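Local coordinates for AP endonuclease, family protein 2 (Mycobacterium smegmatis, PDB 5TNV), which binds magnesium through a xylose isomerase-like TIM barrel and may have endonuclease activity, although its actual reaction remains uncertain, at residues A[71-76]-A[106-111]; A[125-130]-A[184-189]; A[226-231]-A[256-261]; A[249-254]-A[279-284]. One frame throughout, in Å; residues are numbered along the deposited sequence.

Contact 1. Residues A[71-76]-A[106-111]; sequences PTDAWV and TRSSIV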
# COMPACT_ATOMS: atom_id res chain seq x y z
N PRO A 71 1.25 20.97 -16.43
CA PRO A 71 0.01 21.66 -16.03
C PRO A 71 -1.25 20.97 -16.56
O PRO A 71 -2.34 21.32 -16.10
CB PRO A 71 0.18 23.04 -16.67
CG PRO A 71 0.98 22.76 -17.90
CD PRO A 71 2.00 21.73 -17.44
N THR A 72 -1.11 20.08 -17.51
CA THR A 72 -2.25 19.52 -18.27
C THR A 72 -2.99 20.65 -18.95
O THR A 72 -2.45 21.75 -19.11
CB THR A 72 -3.13 18.57 -17.44
OG1 THR A 72 -4.06 19.30 -16.59
CG2 THR A 72 -2.33 17.61 -16.61
N ASP A 73 -4.22 20.39 -19.40
CA ASP A 73 -5.19 21.38 -19.82
C ASP A 73 -6.41 21.35 -18.92
O ASP A 73 -7.41 22.05 -19.22
CB ASP A 73 -5.62 21.20 -21.29
CG ASP A 73 -6.30 19.91 -21.56
OD1 ASP A 73 -6.43 19.11 -20.64
OD2 ASP A 73 -6.70 19.65 -22.72
N ALA A 74 -6.35 20.66 -17.78
CA ALA A 74 -7.49 20.51 -16.86
C ALA A 74 -7.36 21.38 -15.61
O ALA A 74 -8.23 21.29 -14.72
CB ALA A 74 -7.59 19.02 -16.50
N TRP A 75 -6.33 22.19 -15.55
CA TRP A 75 -6.01 23.10 -14.45
C TRP A 75 -6.02 24.50 -15.08
O TRP A 75 -7.00 24.87 -15.77
CB TRP A 75 -4.75 22.65 -13.71
CG TRP A 75 -4.25 23.56 -12.64
CD1 TRP A 75 -4.93 24.00 -11.55
CD2 TRP A 75 -2.97 24.16 -12.58
NE1 TRP A 75 -4.14 24.83 -10.80
CE2 TRP A 75 -2.93 24.95 -11.42
CE3 TRP A 75 -1.81 24.13 -13.38
CZ2 TRP A 75 -1.81 25.71 -11.05
CZ3 TRP A 75 -0.71 24.86 -13.03
CH2 TRP A 75 -0.71 25.64 -11.86
N VAL A 76 -5.01 25.33 -14.90
CA VAL A 76 -4.93 26.63 -15.57
C VAL A 76 -4.80 26.39 -17.08
O VAL A 76 -3.84 25.72 -17.49
CB VAL A 76 -3.75 27.44 -15.03
CG1 VAL A 76 -3.59 28.73 -15.82
CG2 VAL A 76 -3.85 27.72 -13.54
N THR A 106 -5.90 16.48 -21.81
CA THR A 106 -6.56 15.32 -21.21
C THR A 106 -7.64 14.86 -22.15
O THR A 106 -7.46 14.38 -23.26
CB THR A 106 -6.95 15.69 -19.77
OG1 THR A 106 -7.86 16.82 -19.72
CG2 THR A 106 -5.69 16.09 -18.99
N ARG A 107 -8.84 14.74 -22.00
CA ARG A 107 -10.15 14.57 -22.53
C ARG A 107 -10.50 15.73 -23.49
O ARG A 107 -11.52 16.36 -23.40
CB ARG A 107 -11.18 14.34 -21.42
CG ARG A 107 -10.80 13.09 -20.59
CD ARG A 107 -11.84 12.75 -19.51
NE ARG A 107 -11.31 11.70 -18.65
CZ ARG A 107 -11.24 10.42 -18.99
NH1 ARG A 107 -11.74 9.98 -20.13
NH2 ARG A 107 -10.68 9.57 -18.14
N SER A 108 -9.59 15.92 -24.43
CA SER A 108 -9.57 16.99 -25.41
C SER A 108 -9.14 16.44 -26.75
O SER A 108 -8.16 16.86 -27.35
CB SER A 108 -8.64 18.11 -24.97
OG SER A 108 -9.04 18.57 -23.71
N SER A 109 -9.85 15.44 -27.24
CA SER A 109 -9.41 14.72 -28.44
C SER A 109 -9.46 15.61 -29.69
O SER A 109 -10.45 16.33 -29.91
CB SER A 109 -10.29 13.51 -28.67
OG SER A 109 -9.94 12.92 -29.92
N ILE A 110 -8.44 15.48 -30.52
CA ILE A 110 -8.39 16.21 -31.78
C ILE A 110 -9.37 15.64 -32.80
O ILE A 110 -9.51 16.25 -33.88
CB ILE A 110 -6.95 16.34 -32.31
CG1 ILE A 110 -6.39 15.00 -32.75
CG2 ILE A 110 -6.07 17.08 -31.32
CD1 ILE A 110 -4.94 14.91 -33.08
N VAL A 111 -10.09 14.55 -32.49
CA VAL A 111 -11.20 14.10 -33.32
C VAL A 111 -12.50 14.07 -32.54
O VAL A 111 -13.46 13.45 -33.00
CB VAL A 111 -10.91 12.78 -34.06
CG1 VAL A 111 -9.81 12.95 -35.09
CG2 VAL A 111 -10.62 11.63 -33.09

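Contact 2. Residues A[125-130]-A[184-189]; sequences RLIDLA and RTNGIQ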
# COMPACT_ATOMS: atom_id res chain seq x y z
N ARG A 125 -1.39 25.75 -30.17
CA ARG A 125 -1.00 26.83 -29.24
C ARG A 125 -0.04 26.30 -28.17
O ARG A 125 0.94 26.98 -27.81
CB ARG A 125 -2.22 27.47 -28.64
CG ARG A 125 -3.02 28.35 -29.53
CD ARG A 125 -4.14 29.13 -28.87
NE ARG A 125 -3.57 30.06 -27.92
CZ ARG A 125 -2.99 31.23 -28.19
NH1 ARG A 125 -2.93 31.59 -29.47
NH2 ARG A 125 -2.50 31.97 -27.19
N LEU A 126 -0.34 25.12 -27.63
CA LEU A 126 0.54 24.53 -26.61
C LEU A 126 1.91 24.18 -27.17
O LEU A 126 2.92 24.33 -26.47
CB LEU A 126 -0.13 23.34 -25.97
CG LEU A 126 -1.40 23.63 -25.17
CD1 LEU A 126 -2.06 22.34 -24.70
CD2 LEU A 126 -1.11 24.51 -23.96
N ILE A 127 2.00 23.76 -28.43
CA ILE A 127 3.28 23.52 -29.08
C ILE A 127 4.08 24.81 -29.19
O ILE A 127 5.30 24.77 -29.04
CB ILE A 127 3.08 22.79 -30.41
CG1 ILE A 127 2.58 21.36 -30.19
CG2 ILE A 127 4.36 22.82 -31.25
CD1 ILE A 127 2.11 20.63 -31.43
N ASP A 128 3.44 25.95 -29.45
CA ASP A 128 4.15 27.21 -29.41
C ASP A 128 4.54 27.67 -28.02
O ASP A 128 5.61 28.23 -27.85
CB ASP A 128 3.32 28.33 -30.12
CG ASP A 128 3.45 28.20 -31.62
OD1 ASP A 128 4.47 27.72 -32.17
OD2 ASP A 128 2.48 28.60 -32.29
N LEU A 129 3.72 27.39 -27.01
CA LEU A 129 4.04 27.77 -25.65
C LEU A 129 5.14 26.93 -25.03
O LEU A 129 5.96 27.43 -24.21
CB LEU A 129 2.78 27.71 -24.74
CG LEU A 129 1.81 28.88 -24.99
CD1 LEU A 129 0.42 28.55 -24.47
CD2 LEU A 129 2.34 30.13 -24.33
N ALA A 130 5.17 25.65 -25.36
CA ALA A 130 6.06 24.70 -24.67
C ALA A 130 7.49 25.13 -24.65
O ALA A 130 8.14 25.12 -23.60
CB ALA A 130 5.85 23.33 -25.26
N ARG A 184 8.10 19.36 -34.47
CA ARG A 184 9.45 19.25 -35.01
C ARG A 184 10.09 20.61 -35.26
O ARG A 184 11.22 20.89 -34.87
CB ARG A 184 9.45 18.43 -36.29
CG ARG A 184 10.83 18.07 -36.79
CD ARG A 184 10.96 17.67 -38.21
NE ARG A 184 10.38 16.46 -38.64
CZ ARG A 184 9.38 16.31 -39.52
NH1 ARG A 184 9.04 15.07 -39.77
NH2 ARG A 184 8.70 17.28 -40.12
N THR A 185 9.34 21.50 -35.88
CA THR A 185 9.83 22.86 -36.15
C THR A 185 10.22 23.58 -34.86
O THR A 185 11.17 24.37 -34.85
CB THR A 185 8.75 23.63 -36.90
OG1 THR A 185 8.56 22.94 -38.13
CG2 THR A 185 9.13 25.10 -37.12
N ASN A 186 9.51 23.33 -33.78
CA ASN A 186 9.76 23.94 -32.49
C ASN A 186 10.77 23.21 -31.63
O ASN A 186 10.98 23.60 -30.48
CB ASN A 186 8.46 24.15 -31.73
CG ASN A 186 7.65 25.30 -32.29
OD1 ASN A 186 7.96 25.87 -33.34
ND2 ASN A 186 6.64 25.73 -31.55
N GLY A 187 11.41 22.19 -32.18
CA GLY A 187 12.45 21.47 -31.46
C GLY A 187 11.91 20.55 -30.38
O GLY A 187 12.72 20.18 -29.50
N ILE A 188 10.65 20.17 -30.41
CA ILE A 188 10.06 19.32 -29.39
C ILE A 188 9.39 18.15 -30.08
O ILE A 188 9.50 17.96 -31.29
CB ILE A 188 9.10 20.14 -28.50
CG1 ILE A 188 7.84 20.60 -29.21
CG2 ILE A 188 9.81 21.28 -27.83
CD1 ILE A 188 6.70 20.97 -28.28
N GLN A 189 8.68 17.31 -29.31
CA GLN A 189 7.93 16.21 -29.89
C GLN A 189 6.51 16.16 -29.36
O GLN A 189 6.22 16.68 -28.25
CB GLN A 189 8.62 14.87 -29.66
CG GLN A 189 9.98 14.77 -30.30
CD GLN A 189 10.59 13.37 -30.19
OE1 GLN A 189 9.92 12.39 -30.01
NE2 GLN A 189 11.88 13.31 -30.37
O HOH W 1 6.21 27.48 -34.69

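Contact 3. Residues A[226-231]-A[256-261]; sequences NLVRLH and YSRDFD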
# COMPACT_ATOMS: atom_id res chain seq x y z
N ASN A 226 -3.29 2.68 -17.32
CA ASN A 226 -4.63 2.82 -17.82
C ASN A 226 -5.27 1.45 -18.16
O ASN A 226 -6.47 1.28 -18.04
CB ASN A 226 -4.69 3.70 -19.05
CG ASN A 226 -4.39 5.15 -18.78
OD1 ASN A 226 -4.56 5.63 -17.63
ND2 ASN A 226 -3.97 5.89 -19.79
N LEU A 227 -4.45 0.53 -18.64
CA LEU A 227 -4.87 -0.81 -19.02
C LEU A 227 -4.84 -1.77 -17.88
O LEU A 227 -5.76 -2.63 -17.73
CB LEU A 227 -4.05 -1.33 -20.20
CG LEU A 227 -4.04 -0.44 -21.46
CD1 LEU A 227 -3.31 -1.15 -22.57
CD2 LEU A 227 -5.44 -0.00 -21.87
N VAL A 228 -3.79 -1.76 -17.03
CA VAL A 228 -3.64 -2.72 -15.93
C VAL A 228 -4.80 -2.64 -14.95
O VAL A 228 -5.17 -3.65 -14.33
CB VAL A 228 -2.28 -2.47 -15.26
CG1 VAL A 228 -2.14 -3.18 -13.92
CG2 VAL A 228 -1.13 -2.81 -16.20
N ARG A 229 -5.42 -1.47 -14.79
CA ARG A 229 -6.54 -1.30 -13.84
C ARG A 229 -7.80 -1.96 -14.33
O ARG A 229 -8.75 -2.10 -13.52
CB ARG A 229 -6.78 0.19 -13.63
CG ARG A 229 -7.38 0.93 -14.85
CD ARG A 229 -7.14 2.40 -14.76
NE ARG A 229 -7.61 3.11 -15.93
CZ ARG A 229 -7.44 4.42 -16.11
NH1 ARG A 229 -6.92 5.17 -15.16
NH2 ARG A 229 -7.84 4.97 -17.27
N LEU A 230 -7.93 -2.32 -15.61
CA LEU A 230 -9.21 -2.68 -16.17
C LEU A 230 -9.64 -4.10 -15.79
O LEU A 230 -8.83 -5.03 -15.70
CB LEU A 230 -9.16 -2.59 -17.69
CG LEU A 230 -8.83 -1.19 -18.23
CD1 LEU A 230 -8.64 -1.25 -19.74
CD2 LEU A 230 -9.89 -0.19 -17.85
N HIS A 231 -10.96 -4.27 -15.63
CA HIS A 231 -11.53 -5.56 -15.29
C HIS A 231 -11.81 -6.38 -16.54
O HIS A 231 -12.96 -6.73 -16.85
CB HIS A 231 -12.78 -5.35 -14.41
CG HIS A 231 -12.55 -4.63 -13.15
ND1 HIS A 231 -13.38 -4.83 -12.05
CD2 HIS A 231 -11.64 -3.71 -12.74
CE1 HIS A 231 -13.00 -4.07 -11.05
NE2 HIS A 231 -11.94 -3.38 -11.45
N TYR A 256 -1.19 0.11 -10.22
CA TYR A 256 -2.40 -0.42 -9.60
C TYR A 256 -2.11 -1.81 -9.09
O TYR A 256 -1.40 -2.55 -9.80
CB TYR A 256 -3.56 -0.56 -10.60
CG TYR A 256 -4.03 0.73 -11.16
CD1 TYR A 256 -3.39 1.36 -12.22
CD2 TYR A 256 -5.16 1.38 -10.63
CE1 TYR A 256 -3.81 2.56 -12.73
CE2 TYR A 256 -5.61 2.58 -11.14
CZ TYR A 256 -4.93 3.20 -12.20
OH TYR A 256 -5.34 4.38 -12.76
N SER A 257 -2.64 -2.23 -7.94
CA SER A 257 -2.78 -3.67 -7.73
C SER A 257 -3.69 -4.22 -8.83
O SER A 257 -4.55 -3.50 -9.35
CB SER A 257 -3.35 -3.98 -6.36
OG SER A 257 -4.63 -3.39 -6.22
N ARG A 258 -3.53 -5.51 -9.12
CA ARG A 258 -4.39 -6.19 -10.09
C ARG A 258 -4.64 -7.60 -9.55
O ARG A 258 -3.68 -8.27 -9.12
CB ARG A 258 -3.73 -6.27 -11.45
CG ARG A 258 -4.52 -7.00 -12.53
CD ARG A 258 -3.87 -6.89 -13.90
NE ARG A 258 -4.55 -7.67 -14.92
CZ ARG A 258 -5.71 -7.33 -15.50
NH1 ARG A 258 -6.28 -6.17 -15.23
NH2 ARG A 258 -6.25 -8.19 -16.35
N ASP A 259 -5.87 -8.05 -9.53
CA ASP A 259 -6.18 -9.36 -9.05
C ASP A 259 -7.37 -9.92 -9.84
O ASP A 259 -8.15 -9.20 -10.47
CB ASP A 259 -6.52 -9.41 -7.56
CG ASP A 259 -6.25 -10.78 -6.91
OD1 ASP A 259 -5.31 -11.45 -7.38
OD2 ASP A 259 -6.96 -11.15 -5.97
N PHE A 260 -7.52 -11.24 -9.74
CA PHE A 260 -8.61 -11.95 -10.42
C PHE A 260 -8.91 -13.20 -9.60
O PHE A 260 -7.98 -13.82 -9.05
CB PHE A 260 -8.18 -12.31 -11.83
CG PHE A 260 -9.13 -13.13 -12.65
CD1 PHE A 260 -10.32 -12.60 -13.12
CD2 PHE A 260 -8.83 -14.46 -12.95
CE1 PHE A 260 -11.20 -13.34 -13.89
CE2 PHE A 260 -9.70 -15.24 -13.70
CZ PHE A 260 -10.88 -14.67 -14.18
N ASP A 261 -10.17 -13.58 -9.58
CA ASP A 261 -10.64 -14.73 -8.84
C ASP A 261 -11.26 -15.75 -9.80
O ASP A 261 -12.41 -15.57 -10.18
CB ASP A 261 -11.67 -14.32 -7.79
CG ASP A 261 -12.12 -15.46 -6.93
OD1 ASP A 261 -11.23 -16.16 -6.36
OD2 ASP A 261 -13.34 -15.71 -6.81

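Contact 4. Residues A[249-254]-A[279-284]; sequences NFWHIK and VNYRQI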
# COMPACT_ATOMS: atom_id res chain seq x y z
N ASN A 249 8.31 8.19 -26.33
CA ASN A 249 9.08 9.46 -26.16
C ASN A 249 8.68 10.23 -24.90
O ASN A 249 9.19 11.33 -24.69
CB ASN A 249 9.02 10.32 -27.41
CG ASN A 249 7.60 10.83 -27.68
OD1 ASN A 249 6.62 10.37 -27.11
ND2 ASN A 249 7.48 11.74 -28.63
N PHE A 250 7.78 9.70 -24.09
CA PHE A 250 7.21 10.38 -22.92
C PHE A 250 6.53 9.29 -22.11
O PHE A 250 6.17 8.26 -22.67
CB PHE A 250 6.20 11.42 -23.40
CG PHE A 250 5.49 12.20 -22.30
CD1 PHE A 250 6.20 12.83 -21.30
CD2 PHE A 250 4.10 12.32 -22.31
CE1 PHE A 250 5.58 13.57 -20.33
CE2 PHE A 250 3.46 13.07 -21.33
CZ PHE A 250 4.19 13.72 -20.36
N TRP A 251 6.31 9.52 -20.82
CA TRP A 251 5.78 8.41 -20.00
C TRP A 251 4.98 8.95 -18.80
O TRP A 251 5.55 9.38 -17.82
CB TRP A 251 6.95 7.54 -19.55
CG TRP A 251 6.59 6.16 -19.08
CD1 TRP A 251 5.37 5.56 -18.87
CD2 TRP A 251 7.58 5.15 -18.78
NE1 TRP A 251 5.55 4.26 -18.45
CE2 TRP A 251 6.88 3.98 -18.39
CE3 TRP A 251 8.95 5.16 -18.82
CZ2 TRP A 251 7.58 2.83 -18.04
CZ3 TRP A 251 9.66 4.01 -18.46
CH2 TRP A 251 8.96 2.86 -18.07
N HIS A 252 3.66 8.84 -18.91
CA HIS A 252 2.75 8.89 -17.76
C HIS A 252 2.91 7.55 -17.03
O HIS A 252 2.64 6.50 -17.62
CB HIS A 252 1.30 9.05 -18.17
CG HIS A 252 0.85 10.38 -18.63
ND1 HIS A 252 -0.48 10.63 -18.84
CD2 HIS A 252 1.58 11.50 -18.94
CE1 HIS A 252 -0.53 11.89 -19.24
NE2 HIS A 252 0.65 12.46 -19.31
N ILE A 253 3.34 7.61 -15.79
CA ILE A 253 3.81 6.39 -15.10
C ILE A 253 3.04 6.26 -13.78
O ILE A 253 3.24 7.05 -12.86
CB ILE A 253 5.34 6.43 -14.96
CG1 ILE A 253 5.86 5.12 -14.35
CG2 ILE A 253 5.87 7.64 -14.24
CD1 ILE A 253 7.37 4.92 -14.48
N LYS A 254 2.21 5.23 -13.70
CA LYS A 254 1.38 4.96 -12.52
C LYS A 254 1.17 3.46 -12.40
O LYS A 254 1.35 2.69 -13.35
CB LYS A 254 0.06 5.73 -12.55
CG LYS A 254 -0.88 5.40 -13.69
CD LYS A 254 -2.24 6.07 -13.51
CE LYS A 254 -3.19 5.91 -14.70
NZ LYS A 254 -2.75 6.72 -15.86
N VAL A 279 2.65 -3.84 -11.76
CA VAL A 279 3.82 -3.65 -12.60
C VAL A 279 5.07 -3.61 -11.73
O VAL A 279 5.02 -3.00 -10.65
CB VAL A 279 3.71 -2.33 -13.39
CG1 VAL A 279 4.92 -2.17 -14.34
CG2 VAL A 279 2.41 -2.22 -14.16
N ASN A 280 6.16 -4.22 -12.18
CA ASN A 280 7.47 -4.06 -11.56
C ASN A 280 8.19 -2.92 -12.26
O ASN A 280 8.84 -3.12 -13.30
CB ASN A 280 8.28 -5.34 -11.62
CG ASN A 280 9.59 -5.18 -10.86
OD1 ASN A 280 10.11 -4.08 -10.65
ND2 ASN A 280 10.20 -6.31 -10.45
N TYR A 281 8.04 -1.69 -11.74
CA TYR A 281 8.63 -0.55 -12.44
C TYR A 281 10.13 -0.47 -12.26
O TYR A 281 10.78 0.30 -13.03
CB TYR A 281 7.93 0.75 -12.04
CG TYR A 281 6.65 0.99 -12.83
CD1 TYR A 281 6.73 1.34 -14.18
CD2 TYR A 281 5.40 0.89 -12.27
CE1 TYR A 281 5.61 1.57 -14.92
CE2 TYR A 281 4.25 1.12 -13.01
CZ TYR A 281 4.36 1.47 -14.33
OH TYR A 281 3.24 1.73 -15.12
N ARG A 282 10.74 -1.19 -11.31
CA ARG A 282 12.21 -1.25 -11.28
C ARG A 282 12.70 -1.94 -12.55
O ARG A 282 13.56 -1.47 -13.28
CB ARG A 282 12.67 -1.92 -9.99
CG ARG A 282 14.19 -1.92 -9.81
CD ARG A 282 14.61 -2.61 -8.48
NE ARG A 282 13.90 -2.00 -7.38
CZ ARG A 282 14.16 -0.83 -6.85
NH1 ARG A 282 15.29 -0.20 -7.08
NH2 ARG A 282 13.27 -0.30 -6.04
N GLN A 283 12.12 -3.13 -12.82
CA GLN A 283 12.46 -3.86 -14.03
C GLN A 283 12.07 -3.06 -15.27
O GLN A 283 12.83 -3.01 -16.25
CB GLN A 283 11.77 -5.20 -14.04
CG GLN A 283 12.29 -6.22 -13.07
CD GLN A 283 11.45 -7.51 -13.04
OE1 GLN A 283 10.36 -7.60 -13.67
NE2 GLN A 283 11.91 -8.49 -12.32
N ILE A 284 10.89 -2.46 -15.28
CA ILE A 284 10.40 -1.81 -16.51
C ILE A 284 11.14 -0.49 -16.79
O ILE A 284 11.44 -0.23 -17.97
CB ILE A 284 8.86 -1.68 -16.46
CG1 ILE A 284 8.19 -3.06 -16.48
CG2 ILE A 284 8.35 -0.76 -17.54
CD1 ILE A 284 8.51 -3.93 -17.63

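Contact 1. Residues A[71-76]-A[106-111]
Asp73 stretches out from the loop after strand 68-70 and gives its two carboxylate oxygens to Thr106 and Ser108, on the loop after strand 99-104. Both are beta-alpha loops at the C-terminal mouth of a TIM barrel, so the carboxylate ties together two neighbouring loops at the rim of the metal-binding end; the side chain of Thr106 lies about 8 Å from the magnesium. OD2 of Asp73 takes a hydrogen bond from Ser108 OG at 2.8 Å, on its syn side but 31° out of the carboxylate plane. The backbone N of Thr106 donates to Asp73 OD1 at 2.9 Å, approaching from above that plane, and makes a longer, weak bond to OD2. Thr106 OG1 adds a bond to the same Asp73 OD1 on its syn lone pair, but Thr106 was modelled in two conformers, so this one is less sure than the backbone bond.

Further out, Asp73 CG sits between its own N and carbonyl carbon (chi1 63°), which turns the acid toward the second loop, and Met105 packs against it. The first loop is itself braced: Asp70 OD1 bonds to the backbone N of Thr72, and the Thr72 hydroxyl forms an ST turn. In that turn Ala74 N donates to Thr72 OG1 at 2.9 Å, while the same OG1 gives its proton to Pro71 O at 2.7 Å.

Contact 2. Residues A[125-130]-A[184-189]
Asn186 turns the nitrogen end of its amide toward helix 116-133, where ND2 meets both a main-chain oxygen and a carboxylate. One N-H goes to Ile127 O at 3.0 Å from ND2, the other to Asp128 OD1, also at 3.0 Å from ND2, and both acceptors lie close to the amide plane. Using both hydrogens in this way fixes the rotation of the amide and tells ND2 from OD1. The two acceptors are met differently: the nitrogen stands well above the carbonyl plane of Ile127, whereas Asp128 OD1 is approached on its anti side, with carboxylate and amide planes 37° apart.

Although the CB of Asp128 points away from the other segment, its carboxylate swings back, with CG beside the backbone N (chi1 -78°). OD1 also hydrogen-bonds with His182 NE2 of helix 169-185, its strongest partner, and a water donates both to this oxygen (3.1 Å from Asp128 OD1) and to Asn186 OD1 (2.7 Å from the water), closing a small polar ring at the outer side.

Deeper in, Ile188 pushes CD1 against Ala130 CB at 3.9 Å and more loosely against Ile127 CG2; all three side chains rest on Val138 of strand 137-141. Ile188 follows the Schellman motif that ends helix 169-185, with Gly187 at positive phi. Such contacts are typical of the outer layer of a TIM barrel: the Schellman turn that leads from helix 169-185 into strand 189-193 packs on helix 116-133, over strand 137-141.

Contact 3. Residues A[226-231]-A[256-261]
The Tyr256 ring carries Arg229 CB almost exactly over the centre of one face, a CH-pi contact with CB 3.5 Å from the ring centroid and only 7° off its normal. From there the extended Arg229 side chain runs alongside the tyrosine in the same direction, so that NH1 arrives at the phenol and donates to Tyr256 OH at 3.0 Å, with that oxygen near the guanidinium plane. The two planes are steeply inclined, 78° apart, and Asn226 OD1 lies over one guanidinium face, offset toward its rim. In this TIM barrel the contact sits where strand 251-261 runs past the barrel mouth into a hairpin with strand 266-272, and helix 225-228 with the turn after it packs against strand 251-261.

Arg229 has its strongest polar partner elsewhere, a salt bridge from NH2 to Glu196, and its side chain lies about 7 Å from the magnesium. From Arg258 onward the strand borders a second subunit, where Asp261 bonds to His231 of that chain.

Two residues along from the tyrosine, Arg258 sends an extended chain past Val228 CG1 to two backbone carbonyls of 226-231, while its NH2 bonds to Arg232 O. NH1 serves both carbonyls: Leu230 O at 2.8 Å from NH1, in the carbonyl plane, and Val228 O at 2.9 Å from NH1, met from above its carbonyl plane.

Contact 4. Residues A[249-254]-A[279-284]
The CA atoms of Ile253 and Tyr281 stand 8.9 Å apart, as do those of Lys254 and Val279, a spacing that leaves the joining of strand 251-261 to the start of helix 281-290 largely to side chains. Asn280 is the N-cap of that helix, its OD1 accepting from Gln283 N at 3.1 Å. One residue on, Tyr281 turns its ring inward between two aliphatic groups: Val279 CG1 covers one face, and Ile253 CG1 lies over the opposite face, nearest at CE1 (3.6 Å). Ile253 gets there with CG1 anti to its N (chi1 -176°). At the ring edge stands Trp251 CZ2, which also touches Ile284 CG2 at 3.7 Å, this methyl lying in the plane of the indole.

The phenol end donates to Lys254 O, 2.8 Å from OH, and the same oxygen hydrogen-bonds with Tyr241 OH. On the other side of the strand, His252 ND1 binds the magnesium together with Glu193 and Asp223, while Lys254 NZ forms salt bridges to Asp223 and Glu300. A barrel strand backed by an outer helix and carrying a metal ligand on its other side fits the plan of the xylose isomerase-like TIM barrel.

In the fold
From the N terminus, contact 1 joins the loops after strands 68-70 and 99-104, enclosing one helix and strand between them. Contact 2 follows in series, bringing helix 116-133 to the end of helix 169-185 on the outside of the barrel. Contacts 3 and 4 come last and cross, their segments alternating along the chain and sharing strand 251-261: contact 4 takes its barrel end, contact 3 its projecting end. A hydrogen bond between Asn226 OD1 and Lys254 NZ, 2.8 Å apart, links them. Contact 2 meets contact 4 through a hydrogen bond between Gln189 and Asn249, whereas contacts 2 and 3 lie on opposite sides of the chain's centre, about 35 Å between centres.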